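Local atomic coordinates of ABC transporter, substrate binding protein (Aeropyrum pernix, PDB entry 3EAF), a protein that probably captures a small solute outside the cell and hands it to an ABC transporter in the membrane, and carries a bound magnesium ion. Residues 11-16 / 54-59; 18-23 / 206-211; 24-29 / 288-293. All blocks are in the same frame, centred on the assembly; numbering follows the deposited sequence.

In the fold
From the N terminus, strand 3-11 runs into the loop 11-16, and the chain then turns into helix 18-38. Contact 1 closes the first and shortest loop, bringing residues 54-59, the end of strand 47-56, back alongside 11-16. Contact 2 closes a much longer one, setting the start of helix 18-38 against the start of helix 209-222, from the second sheet-bearing lobe. Contact 3 reaches furthest, laying the next turns of helix 18-38 on helix 288-304. No loop nests in another: the three cross pairwise. K54 of contact 1 forms a salt bridge with E29 of contact 3, and V20 of contact 2 packs on R289.

Contact 1 of 3, residues 11-16 / 54-59; sequences VDETGP and KRDYAY
V11 and D56 form a parallel bridge with CA atoms 4.9 Å apart, held by V11 N donating almost straight to R55 O (3.0 Å, 172°) and by Y57 N donating to V11 O (2.9 Å). Beyond it both chains continue as loops that stay side by side, and the D56 carboxylate takes over. E13 N reaches D56 OD1 at 2.8 Å from above one face of the carboxylate, while A58 N comes to the same oxygen from the opposite face, making an Asx turn. T14 OG1 donates to the syn lone pair of D56 OD2 (2.6 Å), so both oxygens are gripped. Strands 3-11 and 47-56 are neighbours in the sheet, joined through helix 18-38 in a beta-alpha-beta crossover of the periplasmic binding protein fold. Nearer that helix, the K54 chain bends at chi3 (89°) and delivers NZ to the syn lone pair of E13 OE2, a salt bridge of 2.8 Å; NZ also pairs with E29. D12 OD1 folds back on its own loop, accepting from G15 N at 2.6 Å in an Asx motif, and OD2 bonds T17. At the far end P16 CD rests against Y59 CB (3.7 Å).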
loop_
_atom_site.group_PDB
_atom_site.type_symbol
_atom_site.label_atom_id
_atom_site.label_comp_id
_atom_site.label_asym_id
_atom_site.label_seq_id
_atom_site.Cartn_x
_atom_site.Cartn_y
_atom_site.Cartn_z
ATOM N N VAL A 11 -1.807 8.250 10.834
ATOM C CA VAL A 11 -0.607 7.425 10.670
ATOM C C VAL A 11 -0.386 6.454 11.826
ATOM O O VAL A 11 -0.916 6.642 12.923
ATOM C CB VAL A 11 0.672 8.289 10.457
ATOM C CG1 VAL A 11 0.596 9.052 9.133
ATOM C CG2 VAL A 11 0.921 9.253 11.630
ATOM N N ASP A 12 0.391 5.406 11.565
ATOM C CA ASP A 12 0.866 4.536 12.631
ATOM C C ASP A 12 2.370 4.725 12.798
ATOM O O ASP A 12 3.163 4.166 12.041
ATOM C CB ASP A 12 0.526 3.069 12.341
ATOM C CG ASP A 12 0.977 2.135 13.451
ATOM O OD1 ASP A 12 1.488 2.632 14.480
ATOM O OD2 ASP A 12 0.818 0.904 13.299
ATOM N N GLU A 13 2.753 5.515 13.795
ATOM C CA GLU A 13 4.162 5.787 14.066
ATOM C C GLU A 13 4.736 4.982 15.231
ATOM O O GLU A 13 5.956 4.901 15.390
ATOM C CB GLU A 13 4.365 7.280 14.325
ATOM C CG GLU A 13 4.174 8.149 13.092
ATOM C CD GLU A 13 4.424 9.617 13.369
ATOM O OE1 GLU A 13 4.200 10.056 14.520
ATOM O OE2 GLU A 13 4.845 10.337 12.434
ATOM N N THR A 14 3.864 4.383 16.035
ATOM C CA THR A 14 4.298 3.750 17.283
ATOM C C THR A 14 3.705 2.357 17.506
ATOM O O THR A 14 4.103 1.657 18.442
ATOM C CB THR A 14 3.953 4.636 18.511
ATOM O OG1 THR A 14 2.570 5.023 18.458
ATOM C CG2 THR A 14 4.847 5.882 18.551
ATOM N N GLY A 15 2.757 1.965 16.658
ATOM C CA GLY A 15 2.060 0.680 16.803
ATOM C C GLY A 15 2.643 -0.483 16.011
ATOM O O GLY A 15 3.788 -0.421 15.550
ATOM N N PRO A 16 1.852 -1.561 15.839
ATOM C CA PRO A 16 2.345 -2.816 15.259
ATOM C C PRO A 16 2.645 -2.753 13.756
ATOM O O PRO A 16 3.251 -3.687 13.215
ATOM C CB PRO A 16 1.204 -3.794 15.535
ATOM C CG PRO A 16 -0.014 -2.929 15.556
ATOM C CD PRO A 16 0.427 -1.654 16.208
ATOM N N LYS A 54 -1.710 15.993 11.723
ATOM C CA LYS A 54 -1.160 14.651 11.875
ATOM C C LYS A 54 -1.566 14.022 13.200
ATOM O O LYS A 54 -1.442 14.644 14.258
ATOM C CB LYS A 54 0.361 14.655 11.745
ATOM C CG LYS A 54 0.959 13.255 11.673
ATOM C CD LYS A 54 2.463 13.276 11.438
ATOM C CE LYS A 54 3.221 13.323 12.748
ATOM N NZ LYS A 54 4.676 13.111 12.526
ATOM N N ARG A 55 -2.045 12.784 13.128
ATOM C CA ARG A 55 -2.433 12.024 14.315
ATOM C C ARG A 55 -1.887 10.600 14.244
ATOM O O ARG A 55 -2.219 9.853 13.323
ATOM C CB ARG A 55 -3.959 11.998 14.450
ATOM C CG ARG A 55 -4.603 13.351 14.748
ATOM C CD ARG A 55 -4.283 13.810 16.161
ATOM N NE ARG A 55 -4.922 15.080 16.482
ATOM C CZ ARG A 55 -4.320 16.263 16.400
ATOM N NH1 ARG A 55 -3.054 16.345 16.007
ATOM N NH2 ARG A 55 -4.987 17.365 16.725
ATOM N N ASP A 56 -1.038 10.235 15.202
ATOM C CA ASP A 56 -0.552 8.856 15.328
ATOM C C ASP A 56 -1.563 8.036 16.122
ATOM O O ASP A 56 -1.701 8.200 17.339
ATOM C CB ASP A 56 0.835 8.821 15.983
ATOM C CG ASP A 56 1.285 7.413 16.374
ATOM O OD1 ASP A 56 0.890 6.416 15.724
ATOM O OD2 ASP A 56 2.062 7.303 17.343
ATOM N N TYR A 57 -2.268 7.148 15.430
ATOM C CA TYR A 57 -3.303 6.335 16.077
ATOM C C TYR A 57 -2.825 4.934 16.455
ATOM O O TYR A 57 -3.586 4.153 17.050
ATOM C CB TYR A 57 -4.579 6.293 15.225
ATOM C CG TYR A 57 -4.617 5.246 14.124
ATOM C CD1 TYR A 57 -5.541 4.197 14.171
ATOM C CD2 TYR A 57 -3.756 5.312 13.033
ATOM C CE1 TYR A 57 -5.599 3.237 13.163
ATOM C CE2 TYR A 57 -3.800 4.357 12.016
ATOM C CZ TYR A 57 -4.730 3.325 12.088
ATOM O OH TYR A 57 -4.792 2.383 11.087
ATOM N N ALA A 58 -1.572 4.627 16.104
ATOM C CA ALA A 58 -0.917 3.361 16.463
ATOM C C ALA A 58 -1.694 2.084 16.077
ATOM O O ALA A 58 -1.639 1.073 16.786
ATOM C CB ALA A 58 -0.551 3.355 17.973
ATOM N N TYR A 59 -2.414 2.150 14.955
ATOM C CA TYR A 59 -3.206 1.026 14.412
ATOM C C TYR A 59 -4.395 0.637 15.296
ATOM O O TYR A 59 -5.040 -0.384 15.068
ATOM C CB TYR A 59 -2.316 -0.194 14.139
ATOM C CG TYR A 59 -2.706 -1.008 12.925
ATOM C CD1 TYR A 59 -2.637 -0.462 11.646
ATOM C CD2 TYR A 59 -3.123 -2.336 13.054
ATOM C CE1 TYR A 59 -2.979 -1.215 10.518
ATOM C CE2 TYR A 59 -3.470 -3.090 11.940
ATOM C CZ TYR A 59 -3.396 -2.524 10.679
ATOM O OH TYR A 59 -3.735 -3.280 9.583
HETATM O O HOH W 1 4.418 9.454 17.765
#

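Contact 2 of 3, residues 18-23 / 206-211; sequences SDVGKG and GNTISS
The carboxylate of D19 is the flat group at the centre of this contact, with its OD2 edge turned into the start of helix 209-222. T208 OG1 lies practically in the carboxylate plane and donates to the syn lone pair of OD2 at 2.6 Å. On the anti side of the same oxygen S210 brings two donors, its OG at 2.7 Å and its backbone N at 3.2 Å, displaced to opposite sides of the plane by 20° and 26°. Over one face sits the I209 methyl CG2, 3.7 Å from OD2, on the same side as S210 N. The carboxylate can reach across because CG stands between the backbone N and the carbonyl carbon (chi1 54°), which also sets D19 OD1 beside V20 N in a weak bond. Next to this polar knot V20 CG1 meets I209 CG2 at 3.9 Å, the apolar part of the contact. With an alanine here in place of D19, the hydroxyls of T208 and S210 and the S210 amide would probably lose their shared acceptor, and both hydroxyls would be left to turn. The two helices belong to lobes built on separate sheets, and R238 adds another bond, to D19 O. Three donors converging on one oxygen, together with the positive end of a helix, are likely to favour the charged carboxylate, and such directional bonds between lobes are consistent with a closed state that could part by hinge motion.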
loop_
_atom_site.group_PDB
_atom_site.type_symbol
_atom_site.label_atom_id
_atom_site.label_comp_id
_atom_site.label_asym_id
_atom_site.label_seq_id
_atom_site.Cartn_x
_atom_site.Cartn_y
_atom_site.Cartn_z
ATOM N N SER A 18 4.072 0.210 12.559
ATOM C CA SER A 18 4.996 1.345 12.469
ATOM C C SER A 18 6.321 0.980 11.783
ATOM O O SER A 18 7.059 1.867 11.356
ATOM C CB SER A 18 5.234 2.004 13.834
ATOM O OG SER A 18 5.717 1.079 14.793
ATOM N N ASP A 19 6.611 -0.320 11.673
ATOM C CA ASP A 19 7.736 -0.799 10.860
ATOM C C ASP A 19 7.694 -0.201 9.439
ATOM O O ASP A 19 8.735 0.156 8.875
ATOM C CB ASP A 19 7.815 -2.344 10.828
ATOM C CG ASP A 19 6.504 -3.028 10.386
ATOM O OD1 ASP A 19 5.503 -2.347 10.068
ATOM O OD2 ASP A 19 6.478 -4.281 10.371
ATOM N N VAL A 20 6.486 -0.070 8.889
ATOM C CA VAL A 20 6.270 0.552 7.573
ATOM C C VAL A 20 5.579 1.927 7.684
ATOM O O VAL A 20 5.647 2.752 6.758
ATOM C CB VAL A 20 5.479 -0.394 6.616
ATOM C CG1 VAL A 20 6.301 -1.638 6.282
ATOM C CG2 VAL A 20 4.122 -0.803 7.214
ATOM N N GLY A 21 4.933 2.164 8.827
ATOM C CA GLY A 21 4.150 3.376 9.067
ATOM C C GLY A 21 4.948 4.652 9.264
ATOM O O GLY A 21 4.520 5.728 8.843
ATOM N N LYS A 22 6.102 4.536 9.918
ATOM C CA LYS A 22 6.985 5.685 10.151
ATOM C C LYS A 22 7.425 6.336 8.839
ATOM O O LYS A 22 7.307 7.544 8.681
ATOM C CB LYS A 22 8.213 5.276 10.963
ATOM C CG LYS A 22 7.954 5.002 12.438
ATOM C CD LYS A 22 9.261 4.555 13.110
ATOM C CE LYS A 22 9.057 4.170 14.566
ATOM N NZ LYS A 22 8.948 5.365 15.474
ATOM N N GLY A 23 7.909 5.519 7.902
ATOM C CA GLY A 23 8.341 5.994 6.585
ATOM C C GLY A 23 7.201 6.637 5.815
ATOM O O GLY A 23 7.361 7.708 5.230
ATOM N N GLY A 206 1.016 -12.327 4.175
ATOM C CA GLY A 206 0.139 -11.160 4.116
ATOM C C GLY A 206 0.346 -10.087 5.174
ATOM O O GLY A 206 -0.445 -9.152 5.254
ATOM N N ASN A 207 1.424 -10.198 5.954
ATOM C CA ASN A 207 1.707 -9.266 7.052
ATOM C C ASN A 207 2.759 -8.206 6.676
ATOM O O ASN A 207 3.266 -8.198 5.550
ATOM C CB ASN A 207 2.190 -10.033 8.296
ATOM C CG ASN A 207 1.154 -11.001 8.850
ATOM O OD1 ASN A 207 0.001 -11.035 8.411
ATOM N ND2 ASN A 207 1.567 -11.794 9.833
ATOM N N THR A 208 3.088 -7.326 7.625
ATOM C CA THR A 208 4.106 -6.296 7.409
ATOM C C THR A 208 5.517 -6.884 7.491
ATOM O O THR A 208 5.693 -8.035 7.903
ATOM C CB THR A 208 3.971 -5.109 8.404
ATOM O OG1 THR A 208 4.320 -5.543 9.725
ATOM C CG2 THR A 208 2.545 -4.556 8.410
ATOM N N ILE A 209 6.510 -6.075 7.120
ATOM C CA ILE A 209 7.901 -6.513 6.981
ATOM C C ILE A 209 8.488 -7.235 8.202
ATOM O O ILE A 209 9.341 -8.103 8.042
ATOM C CB ILE A 209 8.838 -5.333 6.523
ATOM C CG1 ILE A 209 10.225 -5.854 6.120
ATOM C CG2 ILE A 209 8.901 -4.217 7.585
ATOM C CD1 ILE A 209 11.098 -4.844 5.378
ATOM N N SER A 210 8.040 -6.882 9.408
ATOM C CA SER A 210 8.580 -7.477 10.636
ATOM C C SER A 210 8.365 -8.985 10.696
ATOM O O SER A 210 9.315 -9.739 10.862
ATOM C CB SER A 210 7.987 -6.804 11.882
ATOM O OG SER A 210 8.366 -5.439 11.921
ATOM N N SER A 211 7.122 -9.425 10.563
ATOM C CA SER A 211 6.844 -10.860 10.598
ATOM C C SER A 211 7.218 -11.571 9.293
ATOM O O SER A 211 7.666 -12.716 9.332
ATOM C CB SER A 211 5.390 -11.139 10.991
ATOM O OG SER A 211 4.488 -10.522 10.101
#

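Contact 3 of 3, residues 24-29 / 288-293; sequences YSLGAE and LRVVQG
Y24 and G27 of helix 18-38 press against G293 and V290 of helix 288-304, the segment axes passing only 6.3 Å apart at a crossing angle of -48°. Glycines make this closeness possible. A CB on G27 would collide with V290 O, and one on G293 would run into Y24 O and A28 N. With nothing in the way, backbone meets backbone through CA-H...O contacts in both directions: G27 CA lies 3.3 Å from V290 O, G293 CA lies 3.4 Å from Y24 O, and Y24 CA approaches R289 O at 3.3 Å. The Y24 ring closes the near end of the crossing. With its CG trans to the backbone N (chi1 176°), it swings across so that G293 CA stands over one ring face, 3.9 Å from the centroid, in a CH-pi contact; its hydroxyl goes on to N296, one turn further along the second helix, and W83 meets the ring edge-to-face. G23 and G27 are spaced as in a GxxxG motif, and the right-handed crossing, with both helices running in the same general sense and CA-H...O contacts between them, resembles the glycine-mediated pairs that motif is known for. Here it fixes helix 288-304 onto the first crossover helix, whose A28 touches L9 of strand 3-11 on another side. The packing is looser toward partly exposed L26, where only methyls meet, L26 CD2 and V290 CG2 at 4.1 Å. Closer in, V290 CG1 rests on G27 CA at 3.6 Å. Of the R289 side chain, CB is the atom that comes up to Y24 N; the guanidinium leads away to bond Q292 OE1 in plane (2.7 Å) and to form a salt bridge with D236.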
loop_
_atom_site.group_PDB
_atom_site.type_symbol
_atom_site.label_atom_id
_atom_site.label_comp_id
_atom_site.label_asym_id
_atom_site.label_seq_id
_atom_site.Cartn_x
_atom_site.Cartn_y
_atom_site.Cartn_z
ATOM N N TYR A 24 6.040 5.989 5.822
ATOM C CA TYR A 24 4.852 6.546 5.178
ATOM C C TYR A 24 4.526 7.944 5.724
ATOM O O TYR A 24 4.232 8.865 4.954
ATOM C CB TYR A 24 3.670 5.602 5.394
ATOM C CG TYR A 24 2.331 6.075 4.869
ATOM C CD1 TYR A 24 1.903 5.726 3.586
ATOM C CD2 TYR A 24 1.463 6.820 5.674
ATOM C CE1 TYR A 24 0.665 6.125 3.109
ATOM C CE2 TYR A 24 0.217 7.224 5.197
ATOM C CZ TYR A 24 -0.174 6.873 3.917
ATOM O OH TYR A 24 -1.408 7.272 3.434
ATOM N N SER A 25 4.561 8.088 7.048
ATOM C CA SER A 25 4.288 9.383 7.690
ATOM C C SER A 25 5.285 10.456 7.260
ATOM O O SER A 25 4.894 11.581 6.945
ATOM C CB SER A 25 4.290 9.268 9.212
ATOM O OG SER A 25 3.962 10.528 9.768
ATOM N N LEU A 26 6.569 10.102 7.256
ATOM C CA LEU A 26 7.615 10.995 6.783
ATOM C C LEU A 26 7.375 11.437 5.338
ATOM O O LEU A 26 7.520 12.619 5.021
ATOM C CB LEU A 26 9.000 10.345 6.926
ATOM C CG LEU A 26 10.220 11.078 6.339
ATOM C CD1 LEU A 26 10.375 12.520 6.864
ATOM C CD2 LEU A 26 11.499 10.277 6.587
ATOM N N GLY A 27 7.021 10.494 4.467
ATOM C CA GLY A 27 6.759 10.814 3.063
ATOM C C GLY A 27 5.553 11.710 2.865
ATOM O O GLY A 27 5.568 12.600 2.019
ATOM N N ALA A 28 4.498 11.470 3.636
ATOM C CA ALA A 28 3.292 12.294 3.558
ATOM C C ALA A 28 3.567 13.733 4.003
ATOM O O ALA A 28 3.105 14.679 3.368
ATOM C CB ALA A 28 2.155 11.680 4.387
ATOM N N GLU A 29 4.327 13.886 5.085
ATOM C CA GLU A 29 4.676 15.209 5.602
ATOM C C GLU A 29 5.591 15.950 4.636
ATOM O O GLU A 29 5.375 17.131 4.366
ATOM C CB GLU A 29 5.310 15.115 6.987
ATOM C CG GLU A 29 4.304 14.828 8.087
ATOM C CD GLU A 29 4.833 15.208 9.460
ATOM O OE1 GLU A 29 5.719 14.503 9.984
ATOM O OE2 GLU A 29 4.359 16.220 10.006
ATOM N N LEU A 288 11.075 3.203 -0.164
ATOM C CA LEU A 288 9.732 2.855 -0.653
ATOM C C LEU A 288 8.584 3.376 0.235
ATOM O O LEU A 288 7.565 3.857 -0.272
ATOM C CB LEU A 288 9.612 1.337 -0.824
ATOM C CG LEU A 288 8.209 0.787 -1.093
ATOM C CD1 LEU A 288 7.708 1.231 -2.472
ATOM C CD2 LEU A 288 8.187 -0.733 -0.947
ATOM N N ARG A 289 8.749 3.284 1.553
ATOM C CA ARG A 289 7.687 3.698 2.484
ATOM C C ARG A 289 7.436 5.195 2.385
ATOM O O ARG A 289 6.290 5.646 2.384
ATOM C CB ARG A 289 8.026 3.296 3.926
ATOM C CG ARG A 289 8.340 1.802 4.127
ATOM C CD ARG A 289 7.385 0.905 3.336
ATOM N NE ARG A 289 7.778 -0.502 3.380
ATOM C CZ ARG A 289 7.186 -1.467 2.691
ATOM N NH1 ARG A 289 6.169 -1.188 1.882
ATOM N NH2 ARG A 289 7.612 -2.717 2.816
ATOM N N VAL A 290 8.524 5.955 2.285
ATOM C CA VAL A 290 8.469 7.392 2.029
ATOM C C VAL A 290 7.733 7.683 0.714
ATOM O O VAL A 290 6.877 8.568 0.663
ATOM C CB VAL A 290 9.889 8.022 2.043
ATOM C CG1 VAL A 290 9.841 9.523 1.722
ATOM C CG2 VAL A 290 10.558 7.798 3.403
ATOM N N VAL A 291 8.047 6.927 -0.335
ATOM C CA VAL A 291 7.335 7.063 -1.607
ATOM C C VAL A 291 5.823 6.841 -1.424
ATOM O O VAL A 291 5.013 7.607 -1.934
ATOM C CB VAL A 291 7.894 6.102 -2.690
ATOM C CG1 VAL A 291 7.086 6.212 -3.981
ATOM C CG2 VAL A 291 9.377 6.384 -2.952
ATOM N N GLN A 292 5.455 5.804 -0.675
ATOM C CA GLN A 292 4.049 5.431 -0.497
ATOM C C GLN A 292 3.242 6.536 0.168
ATOM O O GLN A 292 2.083 6.777 -0.204
ATOM C CB GLN A 292 3.923 4.107 0.273
ATOM C CG GLN A 292 4.433 2.921 -0.536
ATOM C CD GLN A 292 4.280 1.598 0.164
ATOM O OE1 GLN A 292 5.208 1.120 0.797
ATOM N NE2 GLN A 292 3.110 0.988 0.042
ATOM N N GLY A 293 3.863 7.211 1.133
ATOM C CA GLY A 293 3.257 8.376 1.785
ATOM C C GLY A 293 3.173 9.580 0.867
ATOM O O GLY A 293 2.132 10.231 0.775
#